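Local atomic coordinates of beta-L-arabinobiosidase (Bacteroides thetaiotaomicron, PDB entry 5MQR), a protein that hydrolyses glycosidic bonds, probably acting as a beta-L-arabinobiosidase in the breakdown of plant pectin by a gut bacterium. Residues S751-D756 with W892-P897; H714-S719 with A755-A760. One frame throughout, in Å; residues are numbered along the deposited sequence.

Contact 1: residues S751-D756 with W892-P897; sequences SSWNAD and WYFNLP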
loop_
_atom_site.group_PDB
_atom_site.type_symbol
_atom_site.label_atom_id
_atom_site.label_comp_id
_atom_site.label_asym_id
_atom_site.label_seq_id
_atom_site.Cartn_x
_atom_site.Cartn_y
_atom_site.Cartn_z
ATOM N N SER A 751 -39.559 22.465 0.317
ATOM C CA SER A 751 -39.374 21.718 -0.901
ATOM C C SER A 751 -38.542 20.475 -0.615
ATOM O O SER A 751 -37.751 20.437 0.337
ATOM C CB SER A 751 -38.671 22.564 -1.962
ATOM O OG SER A 751 -39.381 23.756 -2.247
ATOM N N SER A 752 -38.738 19.463 -1.458
ATOM C CA SER A 752 -38.138 18.141 -1.250
ATOM C C SER A 752 -37.506 17.558 -2.510
ATOM O O SER A 752 -38.158 17.529 -3.572
ATOM C CB SER A 752 -39.210 17.168 -0.748
ATOM O OG SER A 752 -38.699 15.852 -0.719
ATOM N N TRP A 753 -36.261 17.079 -2.375
ATOM C CA TRP A 753 -35.668 16.139 -3.341
ATOM C C TRP A 753 -35.445 14.778 -2.716
ATOM O O TRP A 753 -34.556 14.038 -3.106
ATOM C CB TRP A 753 -34.414 16.695 -4.031
ATOM C CG TRP A 753 -33.132 16.849 -3.267
ATOM C CD1 TRP A 753 -32.130 15.962 -3.212
ATOM C CD2 TRP A 753 -32.689 17.993 -2.525
ATOM N NE1 TRP A 753 -31.096 16.444 -2.469
ATOM C CE2 TRP A 753 -31.406 17.702 -2.044
ATOM C CE3 TRP A 753 -33.244 19.238 -2.238
ATOM C CZ2 TRP A 753 -30.673 18.598 -1.270
ATOM C CZ3 TRP A 753 -32.512 20.134 -1.471
ATOM C CH2 TRP A 753 -31.247 19.807 -0.987
ATOM N N ASN A 754 -36.339 14.386 -1.819
ATOM C CA ASN A 754 -36.094 13.206 -0.993
ATOM C C ASN A 754 -36.191 11.871 -1.690
ATOM O O ASN A 754 -35.528 10.922 -1.256
ATOM C CB ASN A 754 -36.991 13.208 0.230
ATOM C CG ASN A 754 -36.654 14.331 1.180
ATOM O OD1 ASN A 754 -35.531 14.868 1.188
ATOM N ND2 ASN A 754 -37.639 14.730 1.962
ATOM N N ALA A 755 -36.990 11.777 -2.749
ATOM C CA ALA A 755 -37.005 10.523 -3.494
ATOM C C ALA A 755 -35.672 10.334 -4.198
ATOM O O ALA A 755 -35.101 9.250 -4.145
ATOM C CB ALA A 755 -38.154 10.452 -4.470
ATOM N N ASP A 756 -35.148 11.391 -4.812
ATOM C CA ASP A 756 -33.764 11.348 -5.348
ATOM C C ASP A 756 -32.753 10.973 -4.290
ATOM O O ASP A 756 -31.893 10.172 -4.563
ATOM C CB ASP A 756 -33.357 12.667 -5.994
ATOM C CG ASP A 756 -31.891 12.752 -6.296
ATOM O OD1 ASP A 756 -31.484 12.330 -7.404
ATOM O OD2 ASP A 756 -31.159 13.273 -5.418
ATOM N N TRP A 892 -28.447 20.679 -12.896
ATOM C CA TRP A 892 -27.335 19.720 -12.990
ATOM C C TRP A 892 -27.124 18.830 -11.751
ATOM O O TRP A 892 -26.499 17.786 -11.850
ATOM C CB TRP A 892 -26.020 20.425 -13.310
ATOM C CG TRP A 892 -25.970 20.870 -14.700
ATOM C CD1 TRP A 892 -25.682 20.109 -15.789
ATOM C CD2 TRP A 892 -26.242 22.176 -15.182
ATOM N NE1 TRP A 892 -25.733 20.861 -16.911
ATOM C CE2 TRP A 892 -26.063 22.143 -16.576
ATOM C CE3 TRP A 892 -26.575 23.387 -14.567
ATOM C CZ2 TRP A 892 -26.235 23.262 -17.383
ATOM C CZ3 TRP A 892 -26.760 24.517 -15.371
ATOM C CH2 TRP A 892 -26.592 24.438 -16.767
ATOM N N TYR A 893 -27.633 19.234 -10.604
ATOM C CA TYR A 893 -27.698 18.353 -9.426
ATOM C C TYR A 893 -28.421 17.035 -9.743
ATOM O O TYR A 893 -28.124 16.007 -9.146
ATOM C CB TYR A 893 -28.395 19.081 -8.263
ATOM C CG TYR A 893 -28.314 18.418 -6.933
ATOM C CD1 TYR A 893 -29.176 17.402 -6.613
ATOM C CD2 TYR A 893 -27.426 18.865 -5.959
ATOM C CE1 TYR A 893 -29.106 16.768 -5.389
ATOM C CE2 TYR A 893 -27.364 18.264 -4.715
ATOM C CZ TYR A 893 -28.212 17.208 -4.431
ATOM O OH TYR A 893 -28.195 16.574 -3.201
ATOM N N PHE A 894 -29.358 17.073 -10.687
ATOM C CA PHE A 894 -30.109 15.888 -11.080
ATOM C C PHE A 894 -29.858 15.497 -12.520
ATOM O O PHE A 894 -30.637 14.748 -13.100
ATOM C CB PHE A 894 -31.605 16.124 -10.836
ATOM C CG PHE A 894 -31.911 16.607 -9.467
ATOM C CD1 PHE A 894 -32.092 15.717 -8.425
ATOM C CD2 PHE A 894 -31.984 17.951 -9.203
ATOM C CE1 PHE A 894 -32.348 16.170 -7.131
ATOM C CE2 PHE A 894 -32.245 18.413 -7.921
ATOM C CZ PHE A 894 -32.434 17.524 -6.879
ATOM N N ASN A 895 -28.763 15.981 -13.090
ATOM C CA ASN A 895 -28.440 15.748 -14.508
ATOM C C ASN A 895 -29.633 16.027 -15.449
ATOM O O ASN A 895 -29.867 15.295 -16.405
ATOM C CB ASN A 895 -27.910 14.315 -14.701
ATOM C CG ASN A 895 -26.660 14.046 -13.882
ATOM O OD1 ASN A 895 -25.595 14.562 -14.176
ATOM N ND2 ASN A 895 -26.792 13.258 -12.850
ATOM N N LEU A 896 -30.374 17.094 -15.156
ATOM C CA LEU A 896 -31.552 17.443 -15.946
ATOM C C LEU A 896 -31.211 17.890 -17.371
ATOM O O LEU A 896 -31.813 17.391 -18.324
ATOM C CB LEU A 896 -32.405 18.497 -15.214
ATOM C CG LEU A 896 -33.766 18.903 -15.782
ATOM C CD1 LEU A 896 -34.607 19.613 -14.726
ATOM C CD2 LEU A 896 -33.618 19.806 -16.994
ATOM N N PRO A 897 -30.286 18.861 -17.529
ATOM C CA PRO A 897 -30.142 19.397 -18.900
ATOM C C PRO A 897 -29.542 18.401 -19.885
ATOM O O PRO A 897 -28.856 17.472 -19.482
ATOM C CB PRO A 897 -29.210 20.604 -18.712
ATOM C CG PRO A 897 -29.383 20.973 -17.257
ATOM C CD PRO A 897 -29.470 19.637 -16.574
HETATM O O HOH W 1 -29.404 13.173 -8.765
#
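Tyr-893 directs its ring edge at the face of the Trp-753 indole: the centroids of its ring and the five-membered ring lie 4.9 Å apart and their planes are inclined at 72°. Its OH also receives a weak, strongly bent hydrogen bond from Trp-753 NE1 at 3.0 Å, while its CE1 rests 3.8 Å from Trp-753 CD1. The backbone O of Tyr-893 takes part too, through a water that donates to it and, at 2.6 Å, to Asp-756 OD1; the other oxygen, OD2, is hydrogen-bonded to Tyr-717 OH. Phe-894 follows with a second, offset edge-to-face approach to the indole, the planes at 76°, completing an aromatic cluster of three. Its tip atom CZ reaches Trp-753 CB at 3.6 Å, and its neighbour CE1 lies 3.5 Å from Asp-756 CG, so the carboxylate sits at the ring edge, its own plane turned steeply across it. With CG between the backbone N and the carbonyl carbon (chi1 71°), the indole of Trp-753 is turned toward both rings. Replacing it by an alanine would probably cost both ring edges their aromatic face and Tyr-893 OH its weak donor. Asn-895, with positive phi, closes helix 890-893 in a Schellman motif. The cluster joins this turn to the start of helix 754-765, with helix 948-964 touching Trp-753 and Tyr-893 and helix 820-839 touching Phe-894.

Contact 2: residues H714-S719 with A755-A760; sequences HHIYES and ADAVLA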
loop_
_atom_site.group_PDB
_atom_site.type_symbol
_atom_site.label_atom_id
_atom_site.label_comp_id
_atom_site.label_asym_id
_atom_site.label_seq_id
_atom_site.Cartn_x
_atom_site.Cartn_y
_atom_site.Cartn_z
ATOM N N HIS A 714 -29.725 16.894 1.731
ATOM C CA HIS A 714 -28.340 16.978 2.181
ATOM C C HIS A 714 -28.042 15.965 3.291
ATOM O O HIS A 714 -26.995 15.316 3.245
ATOM C CB HIS A 714 -27.994 18.381 2.716
ATOM C CG HIS A 714 -27.907 19.452 1.669
ATOM N ND1 HIS A 714 -27.271 19.277 0.458
ATOM C CD2 HIS A 714 -28.321 20.740 1.687
ATOM C CE1 HIS A 714 -27.310 20.403 -0.231
ATOM N NE2 HIS A 714 -27.949 21.309 0.488
ATOM N N HIS A 715 -28.933 15.853 4.290
ATOM C CA HIS A 715 -28.738 14.893 5.397
ATOM C C HIS A 715 -28.534 13.470 4.891
ATOM O O HIS A 715 -27.660 12.753 5.370
ATOM C CB HIS A 715 -29.888 14.910 6.415
ATOM C CG HIS A 715 -30.054 16.225 7.108
ATOM N ND1 HIS A 715 -31.207 16.575 7.773
ATOM C CD2 HIS A 715 -29.225 17.299 7.197
ATOM C CE1 HIS A 715 -31.071 17.798 8.264
ATOM N NE2 HIS A 715 -29.873 18.257 7.932
ATOM N N ILE A 716 -29.330 13.079 3.905
ATOM C CA ILE A 716 -29.256 11.731 3.361
ATOM C C ILE A 716 -28.007 11.568 2.507
ATOM O O ILE A 716 -27.329 10.542 2.598
ATOM C CB ILE A 716 -30.524 11.368 2.572
ATOM C CG1 ILE A 716 -31.721 11.358 3.524
ATOM C CG2 ILE A 716 -30.371 10.018 1.894
ATOM C CD1 ILE A 716 -33.066 11.404 2.840
ATOM N N TYR A 717 -27.719 12.555 1.667
ATOM C CA TYR A 717 -26.526 12.487 0.797
ATOM C C TYR A 717 -25.230 12.399 1.623
ATOM O O TYR A 717 -24.299 11.685 1.244
ATOM C CB TYR A 717 -26.458 13.652 -0.192
ATOM C CG TYR A 717 -27.072 13.400 -1.579
ATOM C CD1 TYR A 717 -28.446 13.417 -1.790
ATOM C CD2 TYR A 717 -26.249 13.198 -2.700
ATOM C CE1 TYR A 717 -28.975 13.217 -3.056
ATOM C CE2 TYR A 717 -26.769 13.004 -3.955
ATOM C CZ TYR A 717 -28.134 12.999 -4.138
ATOM O OH TYR A 717 -28.620 12.770 -5.418
ATOM N N GLU A 718 -25.175 13.104 2.752
ATOM C CA GLU A 718 -24.018 13.034 3.627
ATOM C C GLU A 718 -24.004 11.750 4.436
ATOM O O GLU A 718 -22.968 11.088 4.522
ATOM C CB GLU A 718 -23.963 14.211 4.587
ATOM C CG GLU A 718 -22.621 14.386 5.315
ATOM C CD GLU A 718 -21.610 15.218 4.530
ATOM O OE1 GLU A 718 -21.739 15.308 3.284
ATOM O OE2 GLU A 718 -20.692 15.800 5.161
ATOM N N SER A 719 -25.135 11.414 5.037
ATOM C CA SER A 719 -25.197 10.313 5.983
ATOM C C SER A 719 -25.173 8.940 5.335
ATOM O O SER A 719 -24.998 7.943 6.029
ATOM C CB SER A 719 -26.423 10.438 6.872
ATOM O OG SER A 719 -26.415 11.690 7.550
ATOM N N ALA A 755 -36.990 11.777 -2.749
ATOM C CA ALA A 755 -37.005 10.523 -3.494
ATOM C C ALA A 755 -35.672 10.334 -4.198
ATOM O O ALA A 755 -35.101 9.250 -4.145
ATOM C CB ALA A 755 -38.154 10.452 -4.470
ATOM N N ASP A 756 -35.148 11.391 -4.812
ATOM C CA ASP A 756 -33.764 11.348 -5.348
ATOM C C ASP A 756 -32.753 10.973 -4.290
ATOM O O ASP A 756 -31.893 10.172 -4.563
ATOM C CB ASP A 756 -33.357 12.667 -5.994
ATOM C CG ASP A 756 -31.891 12.752 -6.296
ATOM O OD1 ASP A 756 -31.484 12.330 -7.404
ATOM O OD2 ASP A 756 -31.159 13.273 -5.418
ATOM N N ALA A 757 -32.855 11.558 -3.100
ATOM C CA ALA A 757 -31.931 11.251 -2.011
ATOM C C ALA A 757 -32.024 9.800 -1.514
ATOM O O ALA A 757 -31.004 9.202 -1.222
ATOM C CB ALA A 757 -32.101 12.235 -0.850
ATOM N N VAL A 758 -33.227 9.240 -1.427
ATOM C CA VAL A 758 -33.390 7.839 -1.046
ATOM C C VAL A 758 -32.796 6.885 -2.098
ATOM O O VAL A 758 -32.135 5.907 -1.725
ATOM C CB VAL A 758 -34.862 7.487 -0.720
ATOM C CG1 VAL A 758 -35.082 5.975 -0.663
ATOM C CG2 VAL A 758 -35.240 8.113 0.601
ATOM N N LEU A 759 -33.012 7.149 -3.383
ATOM C CA LEU A 759 -32.328 6.382 -4.407
ATOM C C LEU A 759 -30.778 6.564 -4.304
ATOM O O LEU A 759 -30.035 5.575 -4.413
ATOM C CB LEU A 759 -32.852 6.726 -5.796
ATOM C CG LEU A 759 -32.224 5.946 -6.959
ATOM C CD1 LEU A 759 -32.483 4.453 -6.802
ATOM C CD2 LEU A 759 -32.739 6.455 -8.296
ATOM N N ALA A 760 -30.303 7.789 -4.042
ATOM C CA ALA A 760 -28.854 8.031 -3.855
ATOM C C ALA A 760 -28.273 7.183 -2.706
ATOM O O ALA A 760 -27.137 6.708 -2.789
ATOM C CB ALA A 760 -28.584 9.502 -3.591
#
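Tyr-717 OH donates a short hydrogen bond of 2.6 Å to Asp-756 OD2, linking two neighbouring helices that run almost parallel, consistent with the (alpha/alpha)6 barrel of six-hairpin glycosidases. The hydroxyl comes to the syn side of the carboxylate, 19° out of its plane, and OD2 in turn lies at the edge of the tyrosine ring, with the two flat groups nearly coplanar. The segment axes, 714-719 and 755-760, approach to 8.8 Å and diverge by only 8°. Ala-757 and Ala-760 of the second helix face the first. Ala-757 sits opposite Ile-716, their CB atoms 3.9 Å apart, and the CG2 branch of the isoleucine reaches over to Ala-757 O at 3.3 Å, while its CD1 lies against the same methyl. Ala-760, one turn on, sets its CB over one face of the Tyr-717 ring, 3.6 Å from CZ, in a CH-pi contact that meets the ring toward its rim. With chi1 of Tyr-717 at -93°, well away from a staggered position, the ring lies across toward the second helix. Outside the pair, Arg-720 bonds to both Tyr-717 O and Ala-760 O, bridging the two helices again. Within helix 712-719, His-715 O accepts both Ser-719 N and, at 2.7 Å, Ser-719 OG, which arrive from opposite faces of the carbonyl plane.

Overall arrangement
The centres of contacts 1 and 2 lie about 10 Å apart, and helix 754-765 belongs to both: its start meets the turn 892-897 in contact 1, and its first turns lie alongside helix 712-719 in contact 2. Along the chain the order is 714-719, 751-760, then 892-897, all within the range of the MGH1-like glycoside hydrolase domain. Asp-756 is common to the two, and the contacts also touch directly, with Tyr-893 OH 3.4 Å from Tyr-717 CE1 and Trp-753 CZ2 3.6 Å from His-714 N. Together they form one continuous buried patch that ties a late turn of this helical domain to two of its earlier helices.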